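Local coordinates for Slr1964 protein (PDB 4JDX) that destabilizes the OCP-R form of the orange carotenoid protein, accelerating its conversion to OCP-O and increasing fluorescence recovery after non-photochemical quenching in cyanobacteria, at residues D36-L39 and A40-A44; A44-S47 and Q48-Q51; W56-H59 and D60-A64; I81-F84 and A85-K89; G91-Q94 and A95-T99. All blocks are in the same frame, centred on the assembly; numbering follows the deposited sequence.

Interaction 1 of 5, residues D36-L39 and A40-A44; sequences DGLL and ATVQA
T41 turns its hydroxyl back onto the carbonyl of L38, one turn earlier in the long α-helix 17-47, and the pair illustrates how a threonine in a helix can give its hydroxyl to the carbonyl three residues back. From T41 the branches part at CB, which sits beside the carbonyl oxygens of G37 and L38. One branch, CG2, rests 3.4 Å from G37 O. The other, OG1, stands between the backbone N and the carbonyl carbon (chi1 59°), a placing that brings it within reach of L38 O, to which it donates at 2.7 Å. That oxygen also accepts V42 N at 3.0 Å with a nearly straight N-H (173°). The hydroxyl comes in farther from the line of the carbonyl bond, 122° at the oxygen, so the two donors reach it from different directions. On the side facing helix 53-70, L38 CD1 lies against V42 CG2 at 3.8 Å, the two side chains crossing obliquely; F61 and L62 of that helix cover them. L39 packs on I49 of the second subunit, and Q43 gives its NE2 in a weak bond to A46 O of that chain. Within the helix, the other amide atom of this glutamine, Q43 OE1, comes to 3.9 Å from L39 CG.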
# COMPACT_ATOMS: atom_id res chain seq x y z
N ASP A 36 8.64 -0.74 13.95
CA ASP A 36 9.92 -1.34 13.58
C ASP A 36 9.71 -2.68 12.88
O ASP A 36 10.34 -2.96 11.86
CB ASP A 36 10.80 -1.52 14.83
CG ASP A 36 11.35 -0.21 15.34
OD1 ASP A 36 11.45 0.75 14.54
OD2 ASP A 36 11.70 -0.13 16.54
N GLY A 37 8.82 -3.50 13.42
CA GLY A 37 8.53 -4.79 12.84
C GLY A 37 7.88 -4.63 11.47
O GLY A 37 8.28 -5.27 10.50
N LEU A 38 6.88 -3.76 11.41
CA LEU A 38 6.16 -3.50 10.17
C LEU A 38 7.12 -3.09 9.07
O LEU A 38 7.13 -3.66 7.98
CB LEU A 38 5.13 -2.40 10.37
CG LEU A 38 4.38 -1.98 9.10
CD1 LEU A 38 3.73 -3.20 8.46
CD2 LEU A 38 3.34 -0.91 9.41
N LEU A 39 7.93 -2.08 9.37
CA LEU A 39 8.91 -1.57 8.43
C LEU A 39 9.80 -2.69 7.89
O LEU A 39 10.03 -2.79 6.69
CB LEU A 39 9.77 -0.50 9.11
CG LEU A 39 10.79 0.21 8.22
CD1 LEU A 39 10.14 0.71 6.94
CD2 LEU A 39 11.45 1.35 8.99
N ALA A 40 10.29 -3.53 8.80
CA ALA A 40 11.21 -4.61 8.44
C ALA A 40 10.57 -5.59 7.46
O ALA A 40 11.18 -5.98 6.46
CB ALA A 40 11.67 -5.35 9.69
N THR A 41 9.33 -6.00 7.74
CA THR A 41 8.62 -6.94 6.88
C THR A 41 8.38 -6.32 5.51
O THR A 41 8.66 -6.93 4.48
CB THR A 41 7.27 -7.37 7.48
OG1 THR A 41 6.44 -6.23 7.70
CG2 THR A 41 7.47 -8.12 8.79
N VAL A 42 7.86 -5.10 5.51
CA VAL A 42 7.59 -4.36 4.29
C VAL A 42 8.85 -4.24 3.45
O VAL A 42 8.86 -4.55 2.26
CB VAL A 42 7.07 -2.94 4.60
CG1 VAL A 42 7.07 -2.06 3.35
CG2 VAL A 42 5.68 -3.01 5.23
N GLN A 43 9.92 -3.78 4.09
CA GLN A 43 11.20 -3.59 3.43
C GLN A 43 11.70 -4.90 2.85
O GLN A 43 12.46 -4.92 1.88
CB GLN A 43 12.23 -3.03 4.42
CG GLN A 43 13.02 -1.85 3.90
CD GLN A 43 13.69 -1.07 5.01
OE1 GLN A 43 13.65 -1.46 6.17
NE2 GLN A 43 14.30 0.06 4.66
N ALA A 44 11.25 -6.00 3.45
CA ALA A 44 11.73 -7.33 3.08
C ALA A 44 10.96 -7.89 1.89
O ALA A 44 11.55 -8.26 0.88
CB ALA A 44 11.63 -8.27 4.28

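Interaction 2 of 5, residues A44-S47 and Q48-Q51; sequences AQAS and QITQ
This is a local contact at the end of helix 17-47, where the backbone leaves the helix for the loop leading to helix 53-70, and its polar half centres on A44 O as it meets S47 and Q48. S47 OG donates to A44 O at 2.7 Å. The backbone N of Q48 reaches A44 O only weakly, at 3.2 Å and 132°. Having its hydroxyl between the backbone N and the carbonyl carbon (chi1 68°) is what lets the serine fold back over the last turn. Q48 runs out extended beside the same carbonyl, its CG 3.3 Å from A44 O. The fold here is the bend of an antiparallel helical hairpin. I49 CG1 passes 3.1 Å from the backbone oxygen Q45 O, while the apolar contact is a loose one, I49 CD1 to A46 CB at 4.5 Å. L39 of the second subunit packs on I49, and A46 meets its counterpart there, so the turn belongs to the dimer interface. A glycine in place of this isoleucine would probably open a gap against A46 and leave L39 of the second subunit without an apolar neighbour. Beyond I49, the backbone amides of T50 and Q51 both bond to D54 OD2 at the start of the next helix.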
# COMPACT_ATOMS: atom_id res chain seq x y z
N ALA A 44 11.25 -6.00 3.45
CA ALA A 44 11.73 -7.33 3.08
C ALA A 44 10.96 -7.89 1.89
O ALA A 44 11.55 -8.26 0.88
CB ALA A 44 11.63 -8.27 4.28
N GLN A 45 9.64 -7.95 2.02
CA GLN A 45 8.81 -8.56 0.99
C GLN A 45 8.69 -7.66 -0.24
O GLN A 45 8.07 -8.03 -1.24
CB GLN A 45 7.42 -8.92 1.54
CG GLN A 45 6.59 -7.73 1.99
CD GLN A 45 5.20 -8.13 2.44
OE1 GLN A 45 4.85 -8.00 3.61
NE2 GLN A 45 4.39 -8.61 1.50
N ALA A 46 9.29 -6.48 -0.15
CA ALA A 46 9.35 -5.55 -1.28
C ALA A 46 10.59 -5.85 -2.12
O ALA A 46 10.58 -5.65 -3.34
CB ALA A 46 9.36 -4.11 -0.79
N SER A 47 11.65 -6.31 -1.46
CA SER A 47 12.88 -6.69 -2.15
C SER A 47 12.75 -8.09 -2.75
O SER A 47 13.50 -8.46 -3.65
CB SER A 47 14.07 -6.64 -1.19
OG SER A 47 13.98 -7.65 -0.20
N GLN A 48 11.79 -8.85 -2.24
CA GLN A 48 11.55 -10.21 -2.71
C GLN A 48 10.53 -10.21 -3.84
O GLN A 48 10.14 -11.27 -4.33
CB GLN A 48 11.05 -11.09 -1.56
CG GLN A 48 12.05 -11.28 -0.44
CD GLN A 48 11.52 -12.17 0.67
OE1 GLN A 48 11.06 -13.28 0.41
NE2 GLN A 48 11.58 -11.68 1.90
N ILE A 49 10.11 -9.02 -4.26
CA ILE A 49 9.13 -8.90 -5.32
C ILE A 49 9.71 -9.33 -6.66
O ILE A 49 10.81 -8.92 -7.04
CB ILE A 49 8.60 -7.47 -5.46
CG1 ILE A 49 7.78 -7.10 -4.22
CG2 ILE A 49 7.76 -7.33 -6.72
CD1 ILE A 49 7.12 -5.73 -4.30
N THR A 50 8.95 -10.15 -7.38
CA THR A 50 9.32 -10.58 -8.72
C THR A 50 8.12 -10.38 -9.63
O THR A 50 8.20 -9.67 -10.63
CB THR A 50 9.73 -12.06 -8.73
OG1 THR A 50 8.73 -12.84 -8.06
CG2 THR A 50 11.07 -12.26 -8.04
N GLN A 51 7.02 -11.03 -9.27
CA GLN A 51 5.76 -10.87 -9.97
C GLN A 51 5.13 -9.56 -9.49
O GLN A 51 5.52 -9.03 -8.45
CB GLN A 51 4.85 -12.05 -9.64
CG GLN A 51 3.61 -12.17 -10.50
CD GLN A 51 2.82 -13.42 -10.18
OE1 GLN A 51 3.34 -14.37 -9.58
NE2 GLN A 51 1.55 -13.44 -10.57

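Interaction 3 of 5, residues W56-H59 and D60-A64; sequences WKLH and DFLSA
W56 O takes the backbone N-H of D60 at 2.9 Å and, weakly, NH1 of R66 from the second subunit, so one carbonyl is held from its own helix and from across the dimer. The D60 side chain shares this spot. With CG beside the backbone N (chi1 -65°), its carboxylate lies back over the preceding turn, and D60 OD2 comes to 3.2 Å from W56 O. Two acceptors so close would tend to repel; the guanidinium of that same R66, which also forms a long, weak ion pair with D60 OD1, is likely to offset this. Beside it, H59 projects with CG anti to the backbone N (chi1 174°), its imidazole turned 57° from the carboxylate plane of D60. S63 OG sits over one face of the ring, 3.8 Å above it and shifted toward the rim. One turn on, S63 N donates to H59 O at 3.0 Å, a straight helical bond. F61 presents its ring edge to L58 O, and L58 CG lies loosely against L62 CD1 at 4.5 Å. Helix 53-70 thus packs on both helix 17-47, where L58 and F61 meet Q45, and the second subunit, whose H59 NE2 competes with H59 O of this chain for the S63 hydroxyl, each only weakly engaged.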
# COMPACT_ATOMS: atom_id res chain seq x y z
N TRP A 56 0.89 -6.10 -5.20
CA TRP A 56 -0.48 -5.86 -4.78
C TRP A 56 -0.78 -6.54 -3.45
O TRP A 56 -1.56 -6.03 -2.64
CB TRP A 56 -1.47 -6.34 -5.85
CG TRP A 56 -1.30 -5.67 -7.19
CD1 TRP A 56 -1.19 -6.28 -8.41
CD2 TRP A 56 -1.20 -4.26 -7.44
NE1 TRP A 56 -1.05 -5.34 -9.40
CE2 TRP A 56 -1.05 -4.09 -8.83
CE3 TRP A 56 -1.23 -3.12 -6.63
CZ2 TRP A 56 -0.93 -2.83 -9.42
CZ3 TRP A 56 -1.11 -1.88 -7.22
CH2 TRP A 56 -0.96 -1.75 -8.60
N LYS A 57 -0.14 -7.68 -3.22
CA LYS A 57 -0.27 -8.38 -1.95
C LYS A 57 0.33 -7.52 -0.84
O LYS A 57 -0.24 -7.41 0.25
CB LYS A 57 0.46 -9.72 -2.00
CG LYS A 57 -0.21 -10.76 -2.87
CD LYS A 57 0.49 -12.11 -2.75
CE LYS A 57 -0.05 -13.10 -3.76
NZ LYS A 57 0.46 -12.82 -5.13
N LEU A 58 1.47 -6.91 -1.14
CA LEU A 58 2.13 -6.02 -0.20
C LEU A 58 1.24 -4.83 0.10
O LEU A 58 1.10 -4.40 1.24
CB LEU A 58 3.46 -5.53 -0.78
CG LEU A 58 4.14 -4.39 -0.03
CD1 LEU A 58 4.54 -4.82 1.38
CD2 LEU A 58 5.33 -3.87 -0.82
N HIS A 59 0.63 -4.29 -0.95
CA HIS A 59 -0.28 -3.17 -0.82
C HIS A 59 -1.44 -3.51 0.10
O HIS A 59 -1.80 -2.73 0.98
CB HIS A 59 -0.81 -2.76 -2.19
CG HIS A 59 -1.86 -1.70 -2.12
ND1 HIS A 59 -1.58 -0.40 -1.77
CD2 HIS A 59 -3.20 -1.75 -2.35
CE1 HIS A 59 -2.70 0.31 -1.79
NE2 HIS A 59 -3.69 -0.48 -2.14
N ASP A 60 -2.02 -4.69 -0.10
CA ASP A 60 -3.14 -5.15 0.71
C ASP A 60 -2.71 -5.27 2.17
O ASP A 60 -3.45 -4.90 3.08
CB ASP A 60 -3.65 -6.50 0.21
CG ASP A 60 -4.25 -6.42 -1.19
OD1 ASP A 60 -4.64 -5.31 -1.61
OD2 ASP A 60 -4.32 -7.47 -1.85
N PHE A 61 -1.51 -5.79 2.36
CA PHE A 61 -0.94 -5.96 3.70
C PHE A 61 -0.82 -4.63 4.43
O PHE A 61 -1.24 -4.51 5.58
CB PHE A 61 0.43 -6.64 3.59
CG PHE A 61 1.19 -6.70 4.89
CD1 PHE A 61 0.90 -7.67 5.84
CD2 PHE A 61 2.19 -5.79 5.17
CE1 PHE A 61 1.59 -7.72 7.03
CE2 PHE A 61 2.89 -5.84 6.36
CZ PHE A 61 2.59 -6.81 7.29
N LEU A 62 -0.24 -3.63 3.77
CA LEU A 62 -0.09 -2.30 4.36
C LEU A 62 -1.44 -1.66 4.69
O LEU A 62 -1.62 -1.09 5.76
CB LEU A 62 0.68 -1.37 3.41
CG LEU A 62 2.20 -1.44 3.47
CD1 LEU A 62 2.80 -0.75 2.26
CD2 LEU A 62 2.71 -0.81 4.77
N SER A 63 -2.37 -1.75 3.75
CA SER A 63 -3.70 -1.19 3.94
C SER A 63 -4.31 -1.75 5.22
O SER A 63 -4.90 -1.01 6.01
CB SER A 63 -4.61 -1.53 2.76
OG SER A 63 -4.31 -0.76 1.60
N ALA A 64 -4.15 -3.05 5.41
CA ALA A 64 -4.77 -3.76 6.52
C ALA A 64 -4.05 -3.47 7.82
O ALA A 64 -4.67 -3.12 8.83
CB ALA A 64 -4.79 -5.26 6.24

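Interaction 4 of 5, residues I81-F84 and A85-K89; sequences IFVF and AQLLK
The F84 ring meets L87 obliquely, CD1 of the phenylalanine lying 4.2 Å from CD1 of the leucine, and beyond the helix it meets the ring of F27, the two planes inclined by about 50°. Within the short α-helix 80-89, V83, F84 and L87 (i, i+1 and i+4) form an apolar stripe that faces helix 17-47. V83 supplies the second neighbour of L87. Their side chains lie alongside one another and point the same way, V83 CG1 touching L87 CD1 at 3.9 Å. Having CG beside the backbone N (chi1 -64°), L87 leans back over the previous turn, and its CG comes to 3.3 Å from V83 O. CD1 therefore touches both the valine methyl and the phenyl ring, which lie about at right angles from it. Exchanging this leucine for an alanine would probably open a gap beside V83 and F84 and deprive F27, which both V83 and L87 also touch, of part of its packing. Another face of the helix belongs to helix 103-114, with A85 resting on L112 and L88 on A113, while the exposed Q86 gives its NE2 to E90 OE2. Regular backbone bonds run beneath all this. V83 O, the oxygen that L87 leans over, accepts the leucine's own backbone N at 2.9 Å with a nearly straight N-H (169°). The shortest across the two segments runs from L88 N to F84 O at 2.8 Å.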
# COMPACT_ATOMS: atom_id res chain seq x y z
N ILE A 81 -7.71 -3.98 28.95
CA ILE A 81 -7.17 -5.24 29.45
C ILE A 81 -6.98 -6.23 28.31
O ILE A 81 -5.99 -6.96 28.25
CB ILE A 81 -8.08 -5.88 30.51
CG1 ILE A 81 -8.14 -5.00 31.76
CG2 ILE A 81 -7.59 -7.28 30.87
CD1 ILE A 81 -6.84 -4.97 32.55
N PHE A 82 -7.95 -6.25 27.39
CA PHE A 82 -7.89 -7.14 26.23
C PHE A 82 -6.73 -6.72 25.33
O PHE A 82 -6.04 -7.57 24.76
CB PHE A 82 -9.20 -7.08 25.45
CG PHE A 82 -10.41 -7.53 26.24
CD1 PHE A 82 -10.27 -8.40 27.31
CD2 PHE A 82 -11.68 -7.09 25.91
CE1 PHE A 82 -11.37 -8.82 28.03
CE2 PHE A 82 -12.78 -7.51 26.63
CZ PHE A 82 -12.63 -8.37 27.69
N VAL A 83 -6.52 -5.42 25.22
CA VAL A 83 -5.47 -4.88 24.36
C VAL A 83 -4.10 -5.37 24.82
O VAL A 83 -3.31 -5.87 24.02
CB VAL A 83 -5.47 -3.33 24.36
CG1 VAL A 83 -4.27 -2.79 23.58
CG2 VAL A 83 -6.78 -2.80 23.80
N PHE A 84 -3.83 -5.25 26.11
CA PHE A 84 -2.55 -5.69 26.67
C PHE A 84 -2.32 -7.17 26.40
O PHE A 84 -1.21 -7.58 26.03
CB PHE A 84 -2.48 -5.41 28.17
CG PHE A 84 -2.06 -4.00 28.49
CD1 PHE A 84 -0.84 -3.51 28.07
CD2 PHE A 84 -2.89 -3.17 29.23
CE1 PHE A 84 -0.46 -2.22 28.36
CE2 PHE A 84 -2.51 -1.87 29.52
CZ PHE A 84 -1.30 -1.40 29.09
N ALA A 85 -3.37 -7.97 26.56
CA ALA A 85 -3.29 -9.40 26.30
C ALA A 85 -2.86 -9.65 24.86
O ALA A 85 -1.99 -10.49 24.59
CB ALA A 85 -4.64 -10.06 26.56
N GLN A 86 -3.45 -8.91 23.93
CA GLN A 86 -3.12 -9.03 22.51
C GLN A 86 -1.67 -8.64 22.26
O GLN A 86 -0.93 -9.35 21.58
CB GLN A 86 -4.04 -8.14 21.67
CG GLN A 86 -3.89 -8.36 20.18
CD GLN A 86 -4.37 -9.74 19.73
OE1 GLN A 86 -5.16 -10.38 20.41
NE2 GLN A 86 -3.88 -10.19 18.58
N LEU A 87 -1.26 -7.51 22.82
CA LEU A 87 0.11 -7.03 22.70
C LEU A 87 1.10 -8.06 23.23
O LEU A 87 2.17 -8.26 22.66
CB LEU A 87 0.28 -5.72 23.48
CG LEU A 87 -0.53 -4.54 22.96
CD1 LEU A 87 -0.37 -3.33 23.88
CD2 LEU A 87 -0.14 -4.20 21.52
N LEU A 88 0.73 -8.71 24.33
CA LEU A 88 1.57 -9.72 24.95
C LEU A 88 1.65 -10.95 24.05
O LEU A 88 2.73 -11.53 23.86
CB LEU A 88 1.00 -10.12 26.30
CG LEU A 88 1.79 -11.15 27.10
CD1 LEU A 88 3.16 -10.60 27.49
CD2 LEU A 88 1.00 -11.57 28.32
N LYS A 89 0.51 -11.33 23.49
CA LYS A 89 0.45 -12.47 22.59
C LYS A 89 1.25 -12.20 21.32
O LYS A 89 1.86 -13.11 20.75
CB LYS A 89 -1.00 -12.78 22.23
CG LYS A 89 -1.20 -14.15 21.61
CD LYS A 89 -2.64 -14.37 21.18
CE LYS A 89 -2.82 -15.76 20.60
NZ LYS A 89 -4.10 -15.89 19.87

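Interaction 5 of 5, residues G91-Q94 and A95-T99; sequences GLVQ and AEELT
E97 points back along the chain toward Q94, and Q94 lies beside E96, so two glutamates flank one residue in different ways. The E97 chain is extended, its CG beside the backbone N (chi1 -64°), and this carries the carboxylate over the start of the short 3-10 turn 95-97. There OE1 accepts Q94 N at 3.0 Å with a nearly straight N-H (168°), although the amide meets the oxygen from above the carboxylate plane. In return E97 N donates to Q94 O at 2.9 Å. E97 OE1 on Q94 N resembles the glutamate half of a capping box; the return bond goes to Q94 O and not to the Q94 side chain. V93 CB lies 3.7 Å from E97 OE1. E96 takes the other course: its chain bends at chi2 to run alongside Q94, and its OE2 comes to 3.7 Å from Q94 CB. There the glutamine amide and the carboxylate are turned 71° apart, and NE2 of Q94 stays 4.2 Å from OE2 of E96. The other oxygen of E97, OE2, forms a salt bridge with R33 NH2 of helix 17-47, whose NH1 also holds L92 O. One carboxylate thus fixes the loop's own turn and ties it to the long helix, and the nearby arginine is likely to favour its ionised form.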
# COMPACT_ATOMS: atom_id res chain seq x y z
N GLY A 91 3.84 -10.27 21.19
CA GLY A 91 5.22 -10.02 21.55
C GLY A 91 5.59 -8.55 21.52
O GLY A 91 6.78 -8.21 21.50
N LEU A 92 4.59 -7.68 21.52
CA LEU A 92 4.82 -6.24 21.48
C LEU A 92 5.09 -5.67 22.87
O LEU A 92 5.61 -4.57 23.02
CB LEU A 92 3.62 -5.53 20.83
CG LEU A 92 3.47 -5.81 19.33
CD1 LEU A 92 2.25 -5.12 18.76
CD2 LEU A 92 4.73 -5.40 18.58
N VAL A 93 4.73 -6.44 23.90
CA VAL A 93 5.15 -6.14 25.26
C VAL A 93 5.58 -7.42 25.96
O VAL A 93 5.11 -8.51 25.64
CB VAL A 93 4.02 -5.47 26.09
CG1 VAL A 93 3.53 -4.21 25.39
CG2 VAL A 93 2.88 -6.45 26.34
N GLN A 94 6.50 -7.28 26.91
CA GLN A 94 6.96 -8.41 27.69
C GLN A 94 6.22 -8.44 29.02
O GLN A 94 5.86 -7.40 29.56
CB GLN A 94 8.48 -8.33 27.91
CG GLN A 94 9.28 -8.35 26.62
CD GLN A 94 9.12 -9.65 25.85
OE1 GLN A 94 8.58 -9.68 24.75
NE2 GLN A 94 9.60 -10.74 26.44
N ALA A 95 5.98 -9.64 29.54
CA ALA A 95 5.25 -9.82 30.79
C ALA A 95 5.89 -9.01 31.92
O ALA A 95 5.20 -8.50 32.80
CB ALA A 95 5.20 -11.29 31.16
N GLU A 96 7.21 -8.88 31.87
CA GLU A 96 7.96 -8.19 32.92
C GLU A 96 7.63 -6.70 32.94
O GLU A 96 7.88 -6.02 33.94
CB GLU A 96 9.47 -8.40 32.72
CG GLU A 96 9.89 -9.85 32.58
CD GLU A 96 9.87 -10.33 31.13
OE1 GLU A 96 8.99 -11.15 30.79
OE2 GLU A 96 10.73 -9.88 30.34
N GLU A 97 7.07 -6.20 31.85
CA GLU A 97 6.76 -4.78 31.72
C GLU A 97 5.38 -4.45 32.29
O GLU A 97 4.93 -3.30 32.22
CB GLU A 97 6.83 -4.37 30.24
CG GLU A 97 8.22 -4.50 29.64
CD GLU A 97 8.26 -4.19 28.16
OE1 GLU A 97 7.26 -4.44 27.47
OE2 GLU A 97 9.31 -3.69 27.69
N LEU A 98 4.71 -5.45 32.85
CA LEU A 98 3.36 -5.28 33.40
C LEU A 98 3.36 -5.17 34.92
O LEU A 98 2.30 -5.05 35.53
CB LEU A 98 2.49 -6.46 32.98
CG LEU A 98 2.28 -6.64 31.48
CD1 LEU A 98 1.59 -7.97 31.19
CD2 LEU A 98 1.49 -5.47 30.91
N THR A 99 4.55 -5.20 35.52
CA THR A 99 4.67 -5.30 36.97
C THR A 99 4.28 -4.02 37.71
O THR A 99 4.27 -3.99 38.94
CB THR A 99 6.11 -5.67 37.38
OG1 THR A 99 7.00 -4.64 36.95
CG2 THR A 99 6.52 -7.00 36.75

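How the interactions relate
The five contacts fall into two groups along the fold. Interactions 1, 2 and 3 occupy the helical hairpin and the second subunit reaches all of them; interactions 1 and 3 touch where L38 and V42 meet F61 and L62, and interaction 2 joins interaction 3 through Q45 and A46 against L58. Interactions 4 and 5, about 10 Å apart between centres, build the part away from the hairpin tip without the second subunit, the chain passing between them through the Schellman motif at G91. The chemistry differs accordingly: interaction 4 is mainly apolar, interaction 5 depends on a carboxylate, and the hairpin contacts mix buried aliphatic packing with polar groups turned to the dimer partner. Each is partly buried.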